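PDB 3TQK: phospho-2-dehydro-3-deoxyheptonate aldolase from Francisella tularensis, which probably catalyses the stereospecific condensation of phosphoenolpyruvate with D-erythrose 4-phosphate to DAHP, the first step of chorismate biosynthesis. Local coordinates for residues L26-S29 against F30-R34; I105-P108 against D109-S113; A123-L126 against L127-T131. All coordinates share one frame; numbering follows the deposited sequence.

Contact 1: L26-S29 against F30-R34; sequences LKTS and FETVR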
# COMPACT_ATOMS: atom_id res chain seq x y z
N LEU A 26 -1.65 29.15 -12.19
CA LEU A 26 -1.30 30.55 -12.41
C LEU A 26 0.17 30.64 -12.83
O LEU A 26 0.94 29.70 -12.61
CB LEU A 26 -1.58 31.37 -11.14
CG LEU A 26 -3.05 31.41 -10.67
CD1 LEU A 26 -3.19 32.04 -9.29
CD2 LEU A 26 -3.95 32.16 -11.68
N LYS A 27 0.56 31.76 -13.44
CA LYS A 27 1.91 31.89 -13.98
C LYS A 27 2.96 31.85 -12.87
O LYS A 27 3.95 31.14 -12.99
CB LYS A 27 2.06 33.17 -14.82
CG LYS A 27 3.40 33.25 -15.62
CD LYS A 27 3.48 34.53 -16.50
CE LYS A 27 4.90 34.76 -17.06
NZ LYS A 27 5.01 35.99 -17.89
N THR A 28 2.74 32.61 -11.80
CA THR A 28 3.67 32.60 -10.68
C THR A 28 3.82 31.19 -10.09
O THR A 28 4.93 30.76 -9.78
CB THR A 28 3.28 33.59 -9.57
OG1 THR A 28 3.24 34.92 -10.11
CG2 THR A 28 4.32 33.58 -8.43
N SER A 29 2.69 30.49 -9.97
CA SER A 29 2.69 29.11 -9.53
C SER A 29 3.56 28.24 -10.45
O SER A 29 4.41 27.51 -9.97
CB SER A 29 1.26 28.55 -9.45
OG SER A 29 0.51 29.20 -8.44
N PHE A 30 3.33 28.34 -11.75
CA PHE A 30 4.08 27.55 -12.73
C PHE A 30 5.59 27.74 -12.56
O PHE A 30 6.37 26.77 -12.53
CB PHE A 30 3.66 27.95 -14.14
CG PHE A 30 4.51 27.33 -15.22
CD1 PHE A 30 4.35 26.00 -15.58
CD2 PHE A 30 5.46 28.09 -15.89
CE1 PHE A 30 5.13 25.42 -16.58
CE2 PHE A 30 6.26 27.53 -16.90
CZ PHE A 30 6.08 26.19 -17.24
N GLU A 31 5.99 29.00 -12.41
CA GLU A 31 7.40 29.36 -12.32
C GLU A 31 8.02 28.95 -11.00
O GLU A 31 9.18 28.54 -10.97
CB GLU A 31 7.59 30.85 -12.60
CG GLU A 31 7.23 31.19 -14.04
CD GLU A 31 7.17 32.67 -14.34
OE1 GLU A 31 7.24 33.50 -13.41
OE2 GLU A 31 7.03 32.99 -15.55
N THR A 32 7.25 29.04 -9.91
CA THR A 32 7.71 28.56 -8.61
C THR A 32 7.96 27.06 -8.65
O THR A 32 8.97 26.58 -8.13
CB THR A 32 6.70 28.91 -7.50
OG1 THR A 32 6.55 30.32 -7.41
CG2 THR A 32 7.15 28.38 -6.12
N VAL A 33 7.05 26.31 -9.26
CA VAL A 33 7.19 24.86 -9.31
C VAL A 33 8.37 24.47 -10.20
O VAL A 33 9.21 23.67 -9.80
CB VAL A 33 5.91 24.15 -9.79
CG1 VAL A 33 6.14 22.65 -9.89
CG2 VAL A 33 4.73 24.44 -8.84
N ARG A 34 8.43 25.06 -11.39
CA ARG A 34 9.47 24.73 -12.35
C ARG A 34 10.84 24.95 -11.73
O ARG A 34 11.70 24.06 -11.77
CB ARG A 34 9.35 25.58 -13.61
CG ARG A 34 10.42 25.24 -14.67
CD ARG A 34 10.30 26.10 -15.90
NE ARG A 34 10.43 27.51 -15.57
CZ ARG A 34 10.07 28.51 -16.37
NH1 ARG A 34 9.57 28.27 -17.58
NH2 ARG A 34 10.20 29.77 -15.96

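Contact 2: I105-P108 against D109-S113; sequences INDP and DLDNS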
# COMPACT_ATOMS: atom_id res chain seq x y z
N ILE A 105 -8.83 16.23 2.93
CA ILE A 105 -9.48 15.77 1.70
C ILE A 105 -10.69 14.88 2.00
O ILE A 105 -11.74 15.05 1.41
CB ILE A 105 -8.46 15.07 0.76
CG1 ILE A 105 -7.55 16.13 0.12
CG2 ILE A 105 -9.17 14.28 -0.32
CD1 ILE A 105 -6.37 15.54 -0.69
N ASN A 106 -10.53 13.95 2.93
CA ASN A 106 -11.59 12.98 3.23
C ASN A 106 -12.79 13.63 3.92
O ASN A 106 -13.92 13.24 3.69
CB ASN A 106 -11.05 11.84 4.10
CG ASN A 106 -12.04 10.68 4.24
OD1 ASN A 106 -12.25 9.93 3.29
ND2 ASN A 106 -12.62 10.51 5.42
N ASP A 107 -12.52 14.63 4.75
CA ASP A 107 -13.57 15.22 5.57
C ASP A 107 -13.18 16.64 5.98
O ASP A 107 -12.86 16.88 7.15
CB ASP A 107 -13.80 14.31 6.77
CG ASP A 107 -14.95 14.75 7.64
OD1 ASP A 107 -15.94 15.34 7.15
OD2 ASP A 107 -14.86 14.47 8.85
N PRO A 108 -13.20 17.60 5.01
CA PRO A 108 -12.74 18.97 5.24
C PRO A 108 -13.49 19.71 6.34
O PRO A 108 -12.89 20.51 7.06
CB PRO A 108 -12.99 19.66 3.89
CG PRO A 108 -14.03 18.85 3.24
CD PRO A 108 -13.73 17.45 3.64
N ASP A 109 -14.78 19.45 6.47
CA ASP A 109 -15.61 20.13 7.47
C ASP A 109 -15.52 19.50 8.86
O ASP A 109 -16.19 19.95 9.79
CB ASP A 109 -17.06 20.19 6.98
CG ASP A 109 -17.24 21.17 5.83
OD1 ASP A 109 -16.42 22.10 5.71
OD2 ASP A 109 -18.19 21.03 5.05
N LEU A 110 -14.69 18.47 9.01
CA LEU A 110 -14.33 17.89 10.31
C LEU A 110 -15.53 17.37 11.09
O LEU A 110 -15.54 17.42 12.33
CB LEU A 110 -13.57 18.91 11.16
CG LEU A 110 -12.47 19.75 10.51
CD1 LEU A 110 -11.82 20.62 11.59
CD2 LEU A 110 -11.45 18.90 9.77
N ASP A 111 -16.54 16.86 10.38
CA ASP A 111 -17.82 16.51 11.01
C ASP A 111 -18.45 15.21 10.47
O ASP A 111 -19.66 14.98 10.61
CB ASP A 111 -18.80 17.69 10.87
CG ASP A 111 -19.12 18.04 9.42
OD1 ASP A 111 -18.56 17.41 8.48
OD2 ASP A 111 -19.95 18.95 9.21
N ASN A 112 -17.62 14.35 9.88
CA ASN A 112 -18.07 13.09 9.27
C ASN A 112 -19.15 13.30 8.19
O ASN A 112 -20.04 12.45 8.01
CB ASN A 112 -18.54 12.08 10.35
CG ASN A 112 -17.44 11.74 11.36
OD1 ASN A 112 -16.28 11.55 11.00
ND2 ASN A 112 -17.81 11.65 12.63
N SER A 113 -19.08 14.42 7.49
CA SER A 113 -19.92 14.66 6.31
C SER A 113 -19.25 14.10 5.05
O SER A 113 -19.91 13.83 4.04
CB SER A 113 -20.22 16.15 6.17
OG SER A 113 -19.02 16.92 6.16
O HOH W 1 -16.51 16.95 5.05
O HOH W 2 -13.97 12.06 9.63

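Contact 3: A123-L126 against L127-T131; sequences ARNL and LSDLT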
# COMPACT_ATOMS: atom_id res chain seq x y z
N ALA A 123 -8.20 21.85 -1.32
CA ALA A 123 -6.81 21.41 -1.28
C ALA A 123 -6.06 22.02 -2.46
O ALA A 123 -4.99 22.62 -2.29
CB ALA A 123 -6.70 19.88 -1.30
N ARG A 124 -6.64 21.88 -3.65
CA ARG A 124 -6.03 22.45 -4.83
C ARG A 124 -5.95 23.96 -4.69
O ARG A 124 -4.91 24.55 -5.01
CB ARG A 124 -6.80 22.10 -6.09
CG ARG A 124 -6.09 22.57 -7.36
CD ARG A 124 -6.91 22.37 -8.61
NE ARG A 124 -6.31 23.13 -9.70
CZ ARG A 124 -5.21 22.76 -10.35
NH1 ARG A 124 -4.60 21.61 -10.06
NH2 ARG A 124 -4.72 23.54 -11.29
N ASN A 125 -7.03 24.59 -4.23
CA ASN A 125 -7.06 26.05 -4.10
C ASN A 125 -6.02 26.54 -3.10
O ASN A 125 -5.42 27.60 -3.31
CB ASN A 125 -8.46 26.58 -3.75
CG ASN A 125 -8.76 27.95 -4.39
OD1 ASN A 125 -7.86 28.75 -4.59
ND2 ASN A 125 -10.02 28.20 -4.72
N LEU A 126 -5.79 25.78 -2.04
CA LEU A 126 -4.73 26.12 -1.09
C LEU A 126 -3.35 26.07 -1.76
O LEU A 126 -2.54 27.00 -1.64
CB LEU A 126 -4.77 25.18 0.12
CG LEU A 126 -3.70 25.41 1.19
CD1 LEU A 126 -3.69 26.86 1.69
CD2 LEU A 126 -3.92 24.44 2.33
N LEU A 127 -3.09 24.98 -2.47
CA LEU A 127 -1.83 24.81 -3.17
C LEU A 127 -1.63 25.87 -4.24
O LEU A 127 -0.52 26.37 -4.42
CB LEU A 127 -1.74 23.42 -3.78
CG LEU A 127 -1.53 22.30 -2.78
CD1 LEU A 127 -1.85 20.99 -3.47
CD2 LEU A 127 -0.10 22.31 -2.20
N SER A 128 -2.71 26.24 -4.93
CA SER A 128 -2.63 27.34 -5.90
C SER A 128 -2.18 28.62 -5.19
O SER A 128 -1.23 29.25 -5.64
CB SER A 128 -3.97 27.55 -6.60
OG SER A 128 -3.89 28.59 -7.56
N ASP A 129 -2.84 28.96 -4.08
CA ASP A 129 -2.51 30.16 -3.31
C ASP A 129 -1.07 30.20 -2.80
O ASP A 129 -0.39 31.22 -2.93
CB ASP A 129 -3.49 30.35 -2.13
CG ASP A 129 -4.92 30.64 -2.58
OD1 ASP A 129 -5.12 30.89 -3.78
OD2 ASP A 129 -5.86 30.62 -1.75
N LEU A 130 -0.61 29.10 -2.22
CA LEU A 130 0.74 29.04 -1.65
C LEU A 130 1.83 29.19 -2.71
O LEU A 130 2.76 29.99 -2.54
CB LEU A 130 0.92 27.73 -0.88
CG LEU A 130 0.05 27.58 0.37
CD1 LEU A 130 0.14 26.16 0.90
CD2 LEU A 130 0.47 28.57 1.43
N THR A 131 1.73 28.42 -3.79
CA THR A 131 2.69 28.49 -4.88
C THR A 131 2.63 29.84 -5.58
O THR A 131 3.66 30.35 -6.06
CB THR A 131 2.46 27.40 -5.93
OG1 THR A 131 1.11 27.45 -6.37
CG2 THR A 131 2.81 26.01 -5.35

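Contact 1: L26-S29 against F30-R34
Thr28 O binds the backbone N of Thr32 at 2.9 Å, with the donor tilted 21° from the carbonyl plane. Thr32 OG1 also lies 2.9 Å from Thr28 O, but its one proton could serve another acceptor, since the hydroxyl meets Thr131 O on helix 116-132 as well. The chi1 of -61° sets that hydroxyl beside its own backbone N and turns it back toward the preceding turn. Three further backbone bonds run in the same sense: Phe30 N to Leu26 O at 2.9 Å, Glu31 N to Lys27 O at 3.0 Å and Val33 N to Ser29 O at 3.0 Å. The hydroxyl of Ser29, which is buried, bonds to Thr131. On the more open side, the extended chains of Lys27 and Glu31 cross obliquely. Lys27 CE packs on Glu31 OE2 at 3.2 Å, whereas Lys27 NZ stays 4.3 Å from Glu31 OE2, beyond salt-bridge range, so the attraction is probably modest. The remaining side-chain contacts are of carbon with backbone carbonyl oxygen: Val33 CG2 lies 3.3 Å from Ser29 O, and Phe30 CB lies close to the carbonyl oxygens of Lys27 and Leu26. Leu26 occupies the N-cap position, and its carbonyl opens the i to i+4 ladder. The arrangement is the first turns of an alpha-helix, 27-45, which precedes the first strand of the TIM barrel.

Contact 2: I105-P108 against D109-S113
Asp107 reaches across a tight turn to hold the backbone of Asn112 and Ser113 with its carboxylate. Its CG stands anti to the backbone N (chi1 -175°), which carries both oxygens toward the returning chain. Asp107 OD2 takes the N-H of Asn112 at 2.9 Å on its syn side, 23° out of the carboxylate plane. Asp107 OD1 receives a weak, bent bond from Ser113 N at 3.3 Å and also a hydrogen bond from Tyr114 N just beyond. Asp107 to Leu110 form a type I beta turn: Leu110 N meets Asp107 O at 3.1 Å, from above the carbonyl plane rather than on a lone pair. Trp101 NE1 binds the same carbonyl oxygen. Leu110 curls back over the turn, its CD2 lying 3.5 Å from Pro108 O.

Asp111 has chi1 at 62°, placing its CG between backbone N and carbonyl carbon. There OD1 accepts from Ser113 N, two residues on, as in an Asx turn. Asp109 forms a salt bridge with Lys118 of helix 116-132. One water donates to Asp107 OD1 and Ser113 OG; a second donates to Asp107 OD2 and Asn112 OD1.

Asp107 OD1 and Asp111 OD1 come within 3.6 Å of each other, a pairing of like charges. Backbone N-H groups and water hydrogens directed at the Asp107 carboxylate would offset part of that repulsion, consistent with an anion used here to pin a loop by its main chain.

Contact 3: A123-L126 against L127-T131
Leu126 and Leu130 pack one turn apart on helix 116-132, the helix between the second and third strands of the TIM barrel in the order 84-89, then 137-140. Backbone bonds set the frame. Leu127 N binds Ala123 O at 3.0 Å, Ser128 N binds Arg124 O at 2.8 Å, Asp129 N binds Asn125 O at 3.0 Å, and Leu130 N binds Leu126 O at 2.9 Å. The Asp129 donor is tilted 31° from the carbonyl plane it meets, the most of the four. Leu127 CG lies 3.5 Å from the backbone Ala123 O.

Polar side chains lie on other faces. Asn125 and Asp129 come together with amide and carboxylate planes 58° apart, Asn125 OD1 being 3.6 Å from Asp129 OD1, so these two side chains come closest through oxygens. Buried Arg124 has its polar partners outside the helix: its guanidinium forms a salt bridge with Glu152 and hydrogen bonds to the carbonyls of Ile23 and Tyr149.

The apolar group faces inward. Leu127 and Leu130 both touch Cys137 of strand 137-140, while Leu126 and Leu130 also lean on helix 63-80, at Ala66, Ile67 and Ala70. With CG anti to the backbone N (chi1 179°), Leu126 sends its branches across Leu130 at a slant, and Leu126 CG approaches Leu130 CD1 to 3.9 Å.

From the N terminus the three contacts follow in series, neither nesting nor crossing, and each joins adjacent pieces of chain rather than closing a long loop. Contact 1 starts helix 27-45, ahead of the first barrel strand. Contact 2 folds the loop between strand 84-89 and helix 116-132 back on itself. Contact 3 lies within that helix. Contacts 1 and 3 touch, with centres 12 Å apart, and Leu26 CD1 packs there 3.9 Å from Ser128 OG. Contact 2 meets contact 3 through Ile105 on Ala123, whereas contacts 1 and 2 stay about 16 Å apart at their nearest atoms. Helix 116-132 thus bridges helix 27-45 and the loop that holds contact 2.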